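Local coordinates for sensory box histidine kinase/response regulator (PDB 3MR0), which probably acts as a sensor kinase of a two-component phosphorelay, this chain being its PAS sensory domain, at residues 28-40 / 44-54. Numbering follows the deposited sequence.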
# COMPACT_ATOMS: atom_id res chain seq x y z
N LYS A 28 -7.98 15.66 -0.59
CA LYS A 28 -9.24 16.30 -0.25
C LYS A 28 -10.41 15.49 -0.83
O LYS A 28 -11.40 15.23 -0.14
CB LYS A 28 -9.24 17.77 -0.69
CG LYS A 28 -8.61 18.01 -2.03
CD LYS A 28 -8.59 19.50 -2.39
CE LYS A 28 -7.40 20.22 -1.76
NZ LYS A 28 -7.03 21.46 -2.47
N THR A 29 -10.26 15.05 -2.08
CA THR A 29 -11.34 14.38 -2.81
C THR A 29 -11.42 12.86 -2.58
O THR A 29 -12.50 12.27 -2.72
CB THR A 29 -11.23 14.67 -4.32
OG1 THR A 29 -10.03 14.08 -4.82
CG2 THR A 29 -11.18 16.18 -4.57
N GLY A 30 -10.28 12.23 -2.25
CA GLY A 30 -10.22 10.79 -2.09
C GLY A 30 -9.91 10.06 -3.39
O GLY A 30 -9.58 8.87 -3.39
N ALA A 31 -10.00 10.78 -4.50
CA ALA A 31 -9.71 10.23 -5.82
C ALA A 31 -8.30 9.65 -5.95
O ALA A 31 -7.32 10.23 -5.47
CB ALA A 31 -9.93 11.30 -6.88
N MSE A 32 -8.19 8.53 -6.64
CA MSE A 32 -6.92 7.85 -6.77
C MSE A 32 -6.75 7.32 -8.19
O MSE A 32 -7.62 6.64 -8.71
CB MSE A 32 -6.85 6.72 -5.76
CG MSE A 32 -5.46 6.12 -5.68
SE MSE A 32 -5.17 4.94 -4.16
CE MSE A 32 -6.99 4.33 -3.89
N TYR A 33 -5.62 7.66 -8.82
CA TYR A 33 -5.20 7.02 -10.07
C TYR A 33 -4.42 5.75 -9.75
O TYR A 33 -3.63 5.73 -8.80
CB TYR A 33 -4.36 7.93 -10.96
CG TYR A 33 -3.71 7.16 -12.10
CD1 TYR A 33 -4.47 6.71 -13.18
CD2 TYR A 33 -2.36 6.84 -12.07
CE1 TYR A 33 -3.88 5.98 -14.21
CE2 TYR A 33 -1.76 6.12 -13.09
CZ TYR A 33 -2.53 5.69 -14.17
OH TYR A 33 -1.94 4.96 -15.19
N LEU A 34 -4.65 4.71 -10.54
CA LEU A 34 -4.03 3.40 -10.34
C LEU A 34 -3.36 2.93 -11.63
O LEU A 34 -3.97 2.95 -12.70
CB LEU A 34 -5.08 2.36 -9.93
CG LEU A 34 -6.31 2.76 -9.10
CD1 LEU A 34 -7.22 1.59 -8.98
CD2 LEU A 34 -5.87 3.24 -7.74
N SER A 35 -2.12 2.48 -11.53
CA SER A 35 -1.46 1.95 -12.69
C SER A 35 -2.06 0.58 -12.99
O SER A 35 -2.68 -0.05 -12.11
CB SER A 35 0.03 1.84 -12.45
OG SER A 35 0.32 0.89 -11.44
N PRO A 36 -1.91 0.11 -14.25
CA PRO A 36 -2.38 -1.24 -14.55
C PRO A 36 -1.85 -2.26 -13.55
O PRO A 36 -2.65 -3.09 -13.09
CB PRO A 36 -1.83 -1.50 -15.96
CG PRO A 36 -1.73 -0.12 -16.57
CD PRO A 36 -1.35 0.80 -15.43
N HIS A 37 -0.55 -2.21 -13.19
CA HIS A 37 -0.04 -3.19 -12.23
C HIS A 37 -0.58 -3.04 -10.79
O HIS A 37 -0.68 -4.02 -10.05
CB HIS A 37 1.49 -3.38 -12.22
CG HIS A 37 1.89 -4.71 -11.63
ND1 HIS A 37 1.63 -5.91 -12.26
CD2 HIS A 37 2.45 -5.03 -10.44
CE1 HIS A 37 2.04 -6.91 -11.49
NE2 HIS A 37 2.55 -6.40 -10.39
N PHE A 38 -0.94 -1.82 -10.41
CA PHE A 38 -1.64 -1.65 -9.15
C PHE A 38 -2.93 -2.47 -9.23
O PHE A 38 -3.22 -3.25 -8.34
CB PHE A 38 -1.97 -0.18 -8.90
CG PHE A 38 -2.59 0.07 -7.57
CD1 PHE A 38 -1.90 0.77 -6.60
CD2 PHE A 38 -3.86 -0.41 -7.27
CE1 PHE A 38 -2.46 1.00 -5.36
CE2 PHE A 38 -4.44 -0.19 -6.02
CZ PHE A 38 -3.74 0.51 -5.06
N LYS A 39 -3.70 -2.27 -10.29
CA LYS A 39 -4.95 -3.02 -10.42
C LYS A 39 -4.69 -4.52 -10.34
O LYS A 39 -5.44 -5.28 -9.71
CB LYS A 39 -5.66 -2.68 -11.72
CG LYS A 39 -6.10 -1.23 -11.83
CD LYS A 39 -6.89 -1.05 -13.10
CE LYS A 39 -7.21 0.40 -13.37
NZ LYS A 39 -7.44 0.55 -14.83
N LYS A 40 -3.61 -4.95 -10.98
CA LYS A 40 -3.33 -6.36 -10.99
C LYS A 40 -3.05 -6.87 -9.58
O LYS A 40 -3.63 -7.86 -9.16
CB LYS A 40 -2.19 -6.68 -11.94
CG LYS A 40 -1.78 -8.14 -11.92
CD LYS A 40 -2.99 -9.09 -11.93
CE LYS A 40 -3.69 -9.12 -13.27
NZ LYS A 40 -4.50 -10.36 -13.43
N TYR A 44 -7.08 -7.55 -9.98
CA TYR A 44 -8.01 -7.09 -11.02
C TYR A 44 -7.32 -6.82 -12.35
O TYR A 44 -6.28 -6.18 -12.39
CB TYR A 44 -8.73 -5.82 -10.59
CG TYR A 44 -9.69 -6.00 -9.43
CD1 TYR A 44 -11.05 -6.18 -9.65
CD2 TYR A 44 -9.23 -5.98 -8.12
CE1 TYR A 44 -11.92 -6.35 -8.59
CE2 TYR A 44 -10.09 -6.15 -7.05
CZ TYR A 44 -11.44 -6.34 -7.29
OH TYR A 44 -12.28 -6.51 -6.21
N GLU A 45 -7.92 -7.29 -13.44
CA GLU A 45 -7.43 -6.92 -14.77
C GLU A 45 -7.67 -5.44 -15.02
O GLU A 45 -8.57 -4.83 -14.44
CB GLU A 45 -8.11 -7.74 -15.86
CG GLU A 45 -7.70 -9.19 -15.91
CD GLU A 45 -6.19 -9.40 -16.01
OE1 GLU A 45 -5.49 -8.56 -16.62
OE2 GLU A 45 -5.70 -10.42 -15.49
N ASP A 46 -6.88 -4.87 -15.93
CA ASP A 46 -6.89 -3.44 -16.23
C ASP A 46 -8.32 -2.92 -16.45
O ASP A 46 -8.67 -1.85 -15.98
CB ASP A 46 -6.00 -3.19 -17.45
CG ASP A 46 -5.71 -1.71 -17.70
OD1 ASP A 46 -5.96 -0.87 -16.80
OD2 ASP A 46 -5.21 -1.41 -18.80
N HIS A 47 -9.13 -3.69 -17.15
CA HIS A 47 -10.49 -3.28 -17.48
C HIS A 47 -11.52 -3.55 -16.39
O HIS A 47 -12.67 -3.12 -16.50
CB HIS A 47 -10.95 -3.99 -18.76
CG HIS A 47 -11.40 -5.40 -18.55
ND1 HIS A 47 -10.58 -6.49 -18.76
CD2 HIS A 47 -12.59 -5.91 -18.14
CE1 HIS A 47 -11.24 -7.60 -18.50
NE2 HIS A 47 -12.46 -7.28 -18.12
N GLU A 48 -11.14 -4.29 -15.35
CA GLU A 48 -12.06 -4.61 -14.26
C GLU A 48 -12.15 -3.53 -13.19
O GLU A 48 -12.80 -3.71 -12.16
CB GLU A 48 -11.68 -5.94 -13.63
CG GLU A 48 -11.78 -7.09 -14.58
CD GLU A 48 -11.18 -8.34 -14.00
OE1 GLU A 48 -10.89 -8.35 -12.80
OE2 GLU A 48 -11.00 -9.31 -14.75
N LEU A 49 -11.49 -2.41 -13.43
CA LEU A 49 -11.55 -1.24 -12.56
C LEU A 49 -11.06 -0.06 -13.40
O LEU A 49 -10.11 -0.22 -14.18
CB LEU A 49 -10.63 -1.42 -11.35
CG LEU A 49 -10.93 -2.50 -10.31
CD1 LEU A 49 -9.75 -2.70 -9.38
CD2 LEU A 49 -12.17 -2.13 -9.52
N PRO A 50 -11.68 1.12 -13.26
CA PRO A 50 -11.32 2.36 -13.99
C PRO A 50 -9.97 2.94 -13.58
O PRO A 50 -9.55 2.71 -12.46
CB PRO A 50 -12.43 3.33 -13.60
CG PRO A 50 -13.53 2.46 -13.12
CD PRO A 50 -12.89 1.29 -12.45
N ASP A 51 -9.29 3.67 -14.46
CA ASP A 51 -8.01 4.24 -14.07
C ASP A 51 -8.09 5.16 -12.80
O ASP A 51 -7.05 5.62 -12.31
CB ASP A 51 -7.32 4.95 -15.25
CG ASP A 51 -6.60 3.99 -16.21
OD1 ASP A 51 -6.51 2.78 -15.93
OD2 ASP A 51 -6.09 4.45 -17.27
N GLU A 52 -9.30 5.40 -12.27
CA GLU A 52 -9.51 6.32 -11.12
C GLU A 52 -10.69 5.99 -10.18
O GLU A 52 -11.84 5.99 -10.61
CB GLU A 52 -9.69 7.77 -11.60
CG GLU A 52 -8.51 8.34 -12.40
CD GLU A 52 -8.64 9.84 -12.61
OE1 GLU A 52 -7.94 10.38 -13.51
OE2 GLU A 52 -9.44 10.47 -11.88
N ILE A 53 -10.42 5.75 -8.89
CA ILE A 53 -11.47 5.43 -7.91
C ILE A 53 -11.54 6.42 -6.72
O ILE A 53 -10.50 6.87 -6.22
CB ILE A 53 -11.33 4.00 -7.38
CG1 ILE A 53 -9.95 3.82 -6.76
CG2 ILE A 53 -11.55 3.01 -8.50
CD1 ILE A 53 -9.66 2.42 -6.31
N THR A 54 -12.77 6.72 -6.27
CA THR A 54 -13.02 7.89 -5.42
C THR A 54 -13.86 7.54 -4.20
O THR A 54 -13.52 6.64 -3.45
CB THR A 54 -13.71 9.04 -6.23
OG1 THR A 54 -13.19 9.11 -7.56
CG2 THR A 54 -13.53 10.40 -5.54
O HOH W 1 -3.80 2.95 -15.60
O HOH W 2 -4.35 -5.20 -14.15
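Lys-39 reaches from the helix beginning at Pro-36 into the bend of residues 46-51, where four oxygens gather round its ammonium group. NZ forms salt bridges with Asp-51 OD1 at 2.7 Å and Asp-46 OD1 at 2.8 Å, each carboxylate oxygen met nearly along its C-O axis. Lys-39 NZ also donates to Leu-49 O and Asp-46 O, 2.9 Å from each, the latter on a lone pair; its three hydrogens must be shared among the four acceptors. The side chain runs extended beyond CG (chi2 -176°, chi3 -173°), which brings NZ between the two carboxylates, while its CD packs near Leu-49 CB. A water bound by Tyr-33 OH and donating to Leu-34 O adds a weak bond to Asp-51 OD1; the tyrosine ring stands almost perpendicular to that carboxylate (85°). At the helix end, Tyr-44 N donates to Lys-39 O (2.8 Å).

Beyond the loop, strands 32-34 and 52-53 pair antiparallel. Ile-53 N bonds Met-32 O at 2.9 Å, with a weak return bond from Met-32 N to Ile-53 O, and Leu-34 N bonds Asp-51 O. Ile-53 CD1 sits 3.7 Å from Leu-34 CD1, with selenomethionine Met-32 alongside. Ser-35 OG caps the helix by accepting from Phe-38 N. Strand 52-53 forms one edge of the antiparallel PAS sheet, and strand 32-34 joins it to strand 21-25, where Met-32 touches Trp-25.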